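Local atomic coordinates of ADP-dependent L-serine kinase SerK (Thermococcus kodakarensis KOD1, PDB entry 5X0B), a protein that phosphorylates free L-serine with ADP as phosphate donor, giving O-phospho-L-serine and AMP in the first step of cysteine biosynthesis from serine. Residues H29-Q34 / G215-P220. Numbering follows the deposited sequence.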
loop_
_atom_site.group_PDB
_atom_site.type_symbol
_atom_site.label_atom_id
_atom_site.label_comp_id
_atom_site.label_asym_id
_atom_site.label_seq_id
_atom_site.Cartn_x
_atom_site.Cartn_y
_atom_site.Cartn_z
ATOM N N HIS A 29 -4.708 -1.068 -7.762
ATOM C CA HIS A 29 -3.386 -0.535 -8.077
ATOM C C HIS A 29 -2.277 -1.170 -7.248
ATOM O O HIS A 29 -1.117 -0.790 -7.409
ATOM C CB HIS A 29 -3.400 0.999 -7.971
ATOM C CG HIS A 29 -3.432 1.552 -6.574
ATOM N ND1 HIS A 29 -4.590 1.930 -5.937
ATOM C CD2 HIS A 29 -2.429 1.859 -5.723
ATOM C CE1 HIS A 29 -4.305 2.415 -4.737
ATOM N NE2 HIS A 29 -2.999 2.384 -4.584
ATOM N N GLU A 30 -2.625 -2.117 -6.361
ATOM C CA GLU A 30 -1.622 -2.895 -5.648
ATOM C C GLU A 30 -1.959 -4.375 -5.663
ATOM O O GLU A 30 -3.126 -4.762 -5.701
ATOM C CB GLU A 30 -1.507 -2.442 -4.195
ATOM C CG GLU A 30 -0.761 -1.129 -4.013
ATOM C CD GLU A 30 -0.434 -0.828 -2.557
ATOM O OE1 GLU A 30 0.184 0.215 -2.304
ATOM O OE2 GLU A 30 -0.774 -1.639 -1.680
ATOM N N GLN A 31 -0.905 -5.186 -5.618
ATOM C CA GLN A 31 -1.014 -6.603 -5.298
ATOM C C GLN A 31 -1.738 -6.790 -3.966
ATOM O O GLN A 31 -1.646 -5.949 -3.076
ATOM C CB GLN A 31 0.366 -7.237 -5.207
ATOM C CG GLN A 31 1.040 -7.374 -6.555
ATOM C CD GLN A 31 2.423 -7.970 -6.447
ATOM O OE1 GLN A 31 3.201 -7.590 -5.588
ATOM N NE2 GLN A 31 2.754 -8.875 -7.353
ATOM N N LEU A 32 -2.468 -7.882 -3.853
ATOM C CA LEU A 32 -3.203 -8.185 -2.625
ATOM C C LEU A 32 -2.303 -8.875 -1.603
ATOM O O LEU A 32 -1.377 -9.598 -1.956
ATOM C CB LEU A 32 -4.413 -9.069 -2.932
ATOM C CG LEU A 32 -5.387 -8.607 -4.011
ATOM C CD1 LEU A 32 -6.473 -9.680 -4.171
ATOM C CD2 LEU A 32 -5.976 -7.261 -3.616
ATOM N N VAL A 33 -2.499 -8.526 -0.340
ATOM C CA VAL A 33 -2.005 -9.265 0.801
ATOM C C VAL A 33 -3.025 -10.296 1.244
ATOM O O VAL A 33 -4.114 -9.961 1.682
ATOM C CB VAL A 33 -1.659 -8.316 1.967
ATOM C CG1 VAL A 33 -1.083 -9.093 3.141
ATOM C CG2 VAL A 33 -0.647 -7.263 1.516
ATOM N N GLN A 34 -2.642 -11.557 1.166
ATOM C CA GLN A 34 -3.572 -12.656 1.426
ATOM C C GLN A 34 -4.169 -12.620 2.840
ATOM O O GLN A 34 -5.368 -12.874 3.018
ATOM C CB GLN A 34 -2.894 -14.009 1.168
ATOM C CG GLN A 34 -3.904 -15.119 0.886
ATOM C CD GLN A 34 -4.729 -14.863 -0.359
ATOM O OE1 GLN A 34 -4.351 -14.060 -1.226
ATOM N NE2 GLN A 34 -5.880 -15.520 -0.444
ATOM N N GLY A 215 -2.977 -2.041 -16.933
ATOM C CA GLY A 215 -3.358 -3.288 -16.276
ATOM C C GLY A 215 -2.281 -3.818 -15.338
ATOM O O GLY A 215 -2.161 -5.026 -15.157
ATOM N N GLU A 216 -1.486 -2.915 -14.767
ATOM C CA GLU A 216 -0.394 -3.294 -13.870
ATOM C C GLU A 216 -0.744 -2.884 -12.453
ATOM O O GLU A 216 -1.680 -2.098 -12.234
ATOM C CB GLU A 216 0.906 -2.631 -14.333
ATOM C CG GLU A 216 1.418 -3.160 -15.671
ATOM C CD GLU A 216 2.813 -2.686 -16.026
ATOM O OE1 GLU A 216 3.755 -2.999 -15.270
ATOM O OE2 GLU A 216 3.006 -2.073 -17.117
ATOM N N VAL A 217 -0.010 -3.448 -11.498
ATOM C CA VAL A 217 -0.152 -3.110 -10.091
ATOM C C VAL A 217 1.192 -2.899 -9.426
ATOM O O VAL A 217 2.175 -3.510 -9.815
ATOM C CB VAL A 217 -0.962 -4.179 -9.304
ATOM C CG1 VAL A 217 -2.434 -4.136 -9.721
ATOM C CG2 VAL A 217 -0.380 -5.575 -9.481
ATOM N N TYR A 218 1.217 -2.036 -8.412
ATOM C CA TYR A 218 2.378 -1.883 -7.545
ATOM C C TYR A 218 2.479 -3.035 -6.547
ATOM O O TYR A 218 1.525 -3.777 -6.334
ATOM C CB TYR A 218 2.297 -0.572 -6.742
ATOM C CG TYR A 218 2.348 0.709 -7.554
ATOM C CD1 TYR A 218 3.551 1.155 -8.155
ATOM C CD2 TYR A 218 1.222 1.518 -7.683
ATOM C CE1 TYR A 218 3.595 2.349 -8.878
ATOM C CE2 TYR A 218 1.258 2.702 -8.418
ATOM C CZ TYR A 218 2.449 3.127 -8.988
ATOM O OH TYR A 218 2.463 4.302 -9.700
ATOM N N SER A 219 3.628 -3.155 -5.883
ATOM C CA SER A 219 3.739 -4.074 -4.756
ATOM C C SER A 219 2.881 -3.534 -3.599
ATOM O O SER A 219 2.506 -2.352 -3.609
ATOM C CB SER A 219 5.204 -4.243 -4.325
ATOM O OG SER A 219 5.741 -3.035 -3.797
ATOM N N PRO A 220 2.580 -4.382 -2.603
ATOM C CA PRO A 220 1.831 -3.867 -1.450
ATOM C C PRO A 220 2.576 -2.734 -0.751
ATOM O O PRO A 220 3.819 -2.698 -0.770
ATOM C CB PRO A 220 1.721 -5.086 -0.530
ATOM C CG PRO A 220 1.860 -6.255 -1.444
ATOM C CD PRO A 220 2.925 -5.803 -2.400
#
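Glu-30 and Tyr-218 form a single parallel beta bridge that ties the loop ahead of helix 34-47, within the ParB-like N-terminal domain, to the loop between helix 205-213 and strand 224-226. The amide of Tyr-218 donates to His-29 O (N to O 2.8 Å) from above the carbonyl plane, while the Gln-31 amide meets Tyr-218 O almost head-on, with a C=O...N angle of 171°. Between these bonds, Glu-30 CA sends a CH...O contact to the same Tyr-218 oxygen, 3.3 Å away.

On one side of the bridge, branched Val-217 lies against the peptide joining Glu-30 to Gln-31; its CG2 meets Gln-31 CG at 3.7 Å, the two side chains crossing at about a right angle. The long aliphatic part of Gln-31 suits this place, for its extended chain also carries OE1 past Ser-219 CA to Pro-220 CD. Farther along, Val-33, the N-cap residue of helix 34-47, sets CG2 against Pro-220 CB (3.8 Å), an apolar end to the contact.

His-29 offers its ring edge, through CD2, to Tyr-218 CD2. Its two nitrogens are engaged by Ile-67 O and the hydroxyl of Thr-223, a phosphoserine-binding residue, which fixes the imidazole's rotation. Glu-30, the inferred active-site residue, turns CG beside its own backbone N (chi1 -76°) and runs extended past the Ser-219 carbonyl oxygen, CG and CD each 3.5 Å from Ser-219 O. An acid suits this end because three successive backbone amides await it: OE1 accepts from those of Thr-222 and Thr-223, whereas OE2 takes that of Lys-221 and rests 3.4 Å from Pro-220 CA.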